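Folylpolyglutamate synthase/dihydrofolate synthase (Thermotoga maritima, PDB 1O5Z) probably catalyses the magnesium- and ATP-dependent addition of L-glutamate to dihydropteroate and to tetrahydrofolate polyglutamates. Local coordinates at residues Phe340-Leu352 and Thr411-Leu423. Numbering follows the deposited sequence.
With SO4 (sulfate ion), chain D.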
loop_
_atom_site.group_PDB
_atom_site.type_symbol
_atom_site.label_atom_id
_atom_site.label_comp_id
_atom_site.label_asym_id
_atom_site.label_seq_id
_atom_site.Cartn_x
_atom_site.Cartn_y
_atom_site.Cartn_z
ATOM N N PHE A 340 -7.190 -22.015 0.529
ATOM C CA PHE A 340 -6.381 -23.161 0.060
ATOM C C PHE A 340 -6.527 -24.377 0.931
ATOM O O PHE A 340 -5.617 -25.183 1.027
ATOM C CB PHE A 340 -4.922 -22.744 -0.020
ATOM C CG PHE A 340 -4.686 -21.728 -1.069
ATOM C CD1 PHE A 340 -4.539 -22.116 -2.399
ATOM C CD2 PHE A 340 -4.700 -20.378 -0.761
ATOM C CE1 PHE A 340 -4.337 -21.161 -3.402
ATOM C CE2 PHE A 340 -4.506 -19.436 -1.740
ATOM C CZ PHE A 340 -4.315 -19.824 -3.073
ATOM N N ASN A 341 -7.686 -24.514 1.544
ATOM C CA ASN A 341 -7.864 -25.492 2.598
ATOM C C ASN A 341 -7.397 -26.927 2.226
ATOM O O ASN A 341 -6.485 -27.512 2.881
ATOM C CB ASN A 341 -9.302 -25.489 3.033
ATOM C CG ASN A 341 -9.528 -26.352 4.238
ATOM O OD1 ASN A 341 -8.765 -26.290 5.188
ATOM N ND2 ASN A 341 -10.580 -27.162 4.212
ATOM N N GLY A 342 -7.968 -27.480 1.153
ATOM C CA GLY A 342 -7.532 -28.804 0.653
ATOM C C GLY A 342 -6.185 -28.847 -0.093
ATOM O O GLY A 342 -5.691 -29.924 -0.436
ATOM N N GLU A 343 -5.579 -27.696 -0.334
ATOM C CA GLU A 343 -4.491 -27.609 -1.290
ATOM C C GLU A 343 -3.122 -27.930 -0.725
ATOM O O GLU A 343 -2.798 -27.469 0.374
ATOM C CB GLU A 343 -4.451 -26.209 -1.862
ATOM C CG GLU A 343 -5.538 -25.981 -2.883
ATOM C CD GLU A 343 -5.202 -26.679 -4.181
ATOM O OE1 GLU A 343 -4.248 -26.193 -4.882
ATOM O OE2 GLU A 343 -5.879 -27.713 -4.454
ATOM N N PRO A 344 -2.345 -28.743 -1.453
ATOM C CA PRO A 344 -0.930 -28.920 -1.148
ATOM C C PRO A 344 -0.183 -27.675 -1.519
ATOM O O PRO A 344 -0.440 -27.117 -2.583
ATOM C CB PRO A 344 -0.498 -30.067 -2.057
ATOM C CG PRO A 344 -1.502 -30.099 -3.139
ATOM C CD PRO A 344 -2.777 -29.604 -2.569
ATOM N N LEU A 345 0.710 -27.240 -0.644
ATOM C CA LEU A 345 1.404 -25.976 -0.789
ATOM C C LEU A 345 2.893 -26.120 -0.619
ATOM O O LEU A 345 3.362 -26.998 0.088
ATOM C CB LEU A 345 0.946 -24.981 0.255
ATOM C CG LEU A 345 -0.517 -24.566 0.225
ATOM C CD1 LEU A 345 -0.719 -23.611 1.373
ATOM C CD2 LEU A 345 -0.936 -23.932 -1.134
ATOM N N SER A 346 3.607 -25.230 -1.282
ATOM C CA SER A 346 5.044 -25.112 -1.185
ATOM C C SER A 346 5.322 -23.681 -0.721
ATOM O O SER A 346 4.530 -22.800 -0.955
ATOM C CB SER A 346 5.707 -25.369 -2.543
ATOM O OG SER A 346 5.563 -26.710 -2.934
ATOM N N LEU A 347 6.425 -23.494 -0.010
ATOM C CA LEU A 347 6.818 -22.238 0.581
ATOM C C LEU A 347 8.164 -21.922 0.025
ATOM O O LEU A 347 9.067 -22.751 0.119
ATOM C CB LEU A 347 7.017 -22.382 2.082
ATOM C CG LEU A 347 7.499 -21.162 2.864
ATOM C CD1 LEU A 347 6.582 -19.944 2.698
ATOM C CD2 LEU A 347 7.514 -21.592 4.300
ATOM N N VAL A 348 8.289 -20.711 -0.509
ATOM C CA VAL A 348 9.573 -20.131 -0.817
ATOM C C VAL A 348 9.711 -18.941 0.126
ATOM O O VAL A 348 8.942 -17.981 0.037
ATOM C CB VAL A 348 9.674 -19.747 -2.299
ATOM C CG1 VAL A 348 11.035 -19.093 -2.622
ATOM C CG2 VAL A 348 9.412 -21.002 -3.181
ATOM N N ILE A 349 10.683 -19.047 1.050
ATOM C CA ILE A 349 10.885 -18.063 2.109
ATOM C C ILE A 349 12.330 -17.477 2.180
ATOM O O ILE A 349 13.323 -18.182 2.087
ATOM C CB ILE A 349 10.346 -18.616 3.463
ATOM C CG1 ILE A 349 10.217 -17.502 4.518
ATOM C CG2 ILE A 349 11.158 -19.819 3.967
ATOM C CD1 ILE A 349 9.214 -17.822 5.560
ATOM N N GLY A 350 12.408 -16.151 2.226
ATOM C CA GLY A 350 13.670 -15.456 2.442
ATOM C C GLY A 350 13.382 -14.365 3.444
ATOM O O GLY A 350 12.436 -13.616 3.283
ATOM N N ILE A 351 14.155 -14.299 4.500
ATOM C CA ILE A 351 13.956 -13.287 5.493
ATOM C C ILE A 351 15.292 -12.659 5.755
ATOM O O ILE A 351 16.279 -13.371 5.837
ATOM C CB ILE A 351 13.419 -13.884 6.829
ATOM C CG1 ILE A 351 12.290 -14.878 6.594
ATOM C CG2 ILE A 351 12.943 -12.762 7.788
ATOM C CD1 ILE A 351 11.946 -15.632 7.804
ATOM N N LEU A 352 15.308 -11.339 5.906
ATOM C CA LEU A 352 16.498 -10.640 6.360
ATOM C C LEU A 352 16.732 -10.889 7.853
ATOM O O LEU A 352 15.827 -11.296 8.607
ATOM C CB LEU A 352 16.400 -9.142 6.051
ATOM C CG LEU A 352 16.110 -8.808 4.583
ATOM C CD1 LEU A 352 15.795 -7.341 4.387
ATOM C CD2 LEU A 352 17.274 -9.215 3.734
ATOM N N THR A 411 8.944 -25.292 -8.198
ATOM C CA THR A 411 7.714 -25.809 -7.627
ATOM C C THR A 411 6.687 -26.199 -8.689
ATOM O O THR A 411 6.690 -25.694 -9.809
ATOM C CB THR A 411 7.125 -24.812 -6.650
ATOM O OG1 THR A 411 6.977 -23.528 -7.263
ATOM C CG2 THR A 411 8.105 -24.530 -5.524
ATOM N N GLU A 412 5.851 -27.149 -8.294
ATOM C CA GLU A 412 4.680 -27.607 -9.024
ATOM C C GLU A 412 3.410 -27.124 -8.316
ATOM O O GLU A 412 2.416 -26.760 -8.974
ATOM C CB GLU A 412 4.645 -29.133 -9.031
ATOM C CG GLU A 412 5.969 -29.791 -9.361
ATOM C CD GLU A 412 6.274 -29.780 -10.853
ATOM O OE1 GLU A 412 6.145 -28.717 -11.508
ATOM O OE2 GLU A 412 6.652 -30.853 -11.379
ATOM N N ARG A 413 3.454 -27.154 -6.974
ATOM C CA ARG A 413 2.336 -26.825 -6.136
ATOM C C ARG A 413 2.116 -25.354 -6.118
ATOM O O ARG A 413 3.011 -24.584 -6.409
ATOM C CB ARG A 413 2.584 -27.274 -4.704
ATOM C CG ARG A 413 2.711 -28.773 -4.506
ATOM C CD ARG A 413 3.314 -29.096 -3.125
ATOM N NE ARG A 413 3.480 -30.510 -2.837
ATOM C CZ ARG A 413 4.643 -31.165 -2.783
ATOM N NH1 ARG A 413 5.808 -30.577 -3.010
ATOM N NH2 ARG A 413 4.638 -32.456 -2.491
ATOM N N ALA A 414 0.898 -24.969 -5.773
ATOM C CA ALA A 414 0.627 -23.607 -5.385
ATOM C C ALA A 414 1.704 -23.124 -4.355
ATOM O O ALA A 414 1.937 -23.773 -3.315
ATOM C CB ALA A 414 -0.801 -23.500 -4.832
ATOM N N THR A 415 2.386 -22.015 -4.690
ATOM C CA THR A 415 3.616 -21.614 -4.006
ATOM C C THR A 415 3.423 -20.286 -3.321
ATOM O O THR A 415 3.021 -19.319 -3.963
ATOM C CB THR A 415 4.749 -21.501 -5.001
ATOM O OG1 THR A 415 5.035 -22.789 -5.530
ATOM C CG2 THR A 415 6.053 -21.097 -4.318
ATOM N N VAL A 416 3.724 -20.250 -2.023
ATOM C CA VAL A 416 3.684 -19.063 -1.205
ATOM C C VAL A 416 5.097 -18.481 -1.189
ATOM O O VAL A 416 6.026 -19.122 -0.753
ATOM C CB VAL A 416 3.245 -19.376 0.241
ATOM C CG1 VAL A 416 3.364 -18.120 1.112
ATOM C CG2 VAL A 416 1.829 -19.951 0.286
ATOM N N VAL A 417 5.236 -17.250 -1.687
ATOM C CA VAL A 417 6.485 -16.527 -1.674
ATOM C C VAL A 417 6.372 -15.414 -0.616
ATOM O O VAL A 417 5.594 -14.480 -0.744
ATOM C CB VAL A 417 6.791 -15.940 -3.084
ATOM C CG1 VAL A 417 8.110 -15.186 -3.076
ATOM C CG2 VAL A 417 6.837 -17.042 -4.122
ATOM N N THR A 418 7.181 -15.503 0.423
ATOM C CA THR A 418 7.042 -14.615 1.539
ATOM C C THR A 418 8.339 -14.478 2.353
ATOM O O THR A 418 9.329 -15.102 2.066
ATOM C CB THR A 418 5.830 -15.146 2.404
ATOM O OG1 THR A 418 5.499 -14.185 3.388
ATOM C CG2 THR A 418 6.144 -16.391 3.220
ATOM N N GLY A 419 8.315 -13.638 3.372
ATOM C CA GLY A 419 9.459 -13.447 4.265
ATOM C C GLY A 419 10.015 -12.050 4.221
ATOM O O GLY A 419 10.590 -11.588 5.193
ATOM N N SER A 420 9.812 -11.378 3.091
ATOM C CA SER A 420 10.525 -10.155 2.739
ATOM C C SER A 420 9.801 -9.485 1.596
ATOM O O SER A 420 9.481 -10.137 0.632
ATOM C CB SER A 420 11.936 -10.505 2.281
ATOM O OG SER A 420 12.551 -9.454 1.561
ATOM N N LEU A 421 9.530 -8.189 1.736
ATOM C CA LEU A 421 8.987 -7.342 0.676
ATOM C C LEU A 421 9.900 -7.215 -0.534
ATOM O O LEU A 421 9.432 -7.219 -1.655
ATOM C CB LEU A 421 8.727 -5.966 1.244
ATOM C CG LEU A 421 7.515 -5.930 2.193
ATOM C CD1 LEU A 421 7.390 -4.611 2.883
ATOM C CD2 LEU A 421 6.243 -6.181 1.397
ATOM N N PHE A 422 11.206 -7.070 -0.292
ATOM C CA PHE A 422 12.233 -7.162 -1.351
ATOM C C PHE A 422 12.061 -8.449 -2.142
ATOM O O PHE A 422 11.966 -8.417 -3.345
ATOM C CB PHE A 422 13.626 -7.172 -0.758
ATOM C CG PHE A 422 14.197 -5.842 -0.546
ATOM C CD1 PHE A 422 14.569 -5.413 0.737
ATOM C CD2 PHE A 422 14.402 -4.992 -1.612
ATOM C CE1 PHE A 422 15.137 -4.121 0.962
ATOM C CE2 PHE A 422 14.964 -3.682 -1.407
ATOM C CZ PHE A 422 15.344 -3.257 -0.112
ATOM N N LEU A 423 12.037 -9.578 -1.446
ATOM C CA LEU A 423 11.823 -10.860 -2.099
ATOM C C LEU A 423 10.523 -10.867 -2.921
ATOM O O LEU A 423 10.508 -11.225 -4.110
ATOM C CB LEU A 423 11.775 -11.983 -1.071
ATOM C CG LEU A 423 11.446 -13.350 -1.670
ATOM C CD1 LEU A 423 12.608 -13.814 -2.601
ATOM C CD2 LEU A 423 11.172 -14.331 -0.598
HETATM S S SO4 D . 12.098 -6.701 3.839
HETATM O O1 SO4 D . 12.867 -7.921 3.968
HETATM O O2 SO4 D . 12.663 -5.642 4.658
HETATM O O3 SO4 D . 12.150 -6.229 2.471
HETATM O O4 SO4 D . 10.720 -7.013 4.228
HETATM O O HOH W 1 -1.190 -27.044 -5.119
#
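The Arg413 guanidinium meets Pro344 CB and Ser346 OG at its edge, near its plane, the chain running extended from CG to NE across the backbone of 344-346. Its CD lies 3.3 Å from Ser346 OG, a buried hydroxyl without a polar partner in the model. Cut back to an alanine, Arg413 would probably leave part of the cover over Ser346 OG missing and a gap beside Pro344 CB. At the Arg413 end Ala414 CB meets the Phe340 ring obliquely; at the other end Leu352 CD1 lies at the edge of the Phe422 ring. Between them strands 345-349 and 414-418 run parallel at the middle of the sheet of the glutamate ligase domain. Five backbone bonds join them, from Ser346 N to Ala414 O through the nearly straight Val416 N to Ser346 O (2.9 Å, 174°) to Gly350 N and Thr418 O. On the face covered by helix 326-339, which Thr418 and Val416 touch, Leu347 CD1 meets Thr418 CG2 at 3.6 Å; chi1 (177°) sets Leu347 CG anti to its backbone N, and chi2 (57°) turns CD1 toward Val416 and Thr418. On the opposite face Val348 CG2 touches Thr415 CG2 at 3.5 Å. Gly419 has no room for a side chain, as a CB would strike Gly350 O. A water links Pro344 O, Glu343 OE1 and Ala414 N. Ser420 OG caps helix 421-433 through Leu423 N (3.1 Å) and donates to sulfate O1 (2.9 Å), while Leu421 N and Phe422 N bind O4 and O3. The helix N-terminus here holds a sulfate, probably from the crystallisation liquor, its dipole probably adding to the attraction.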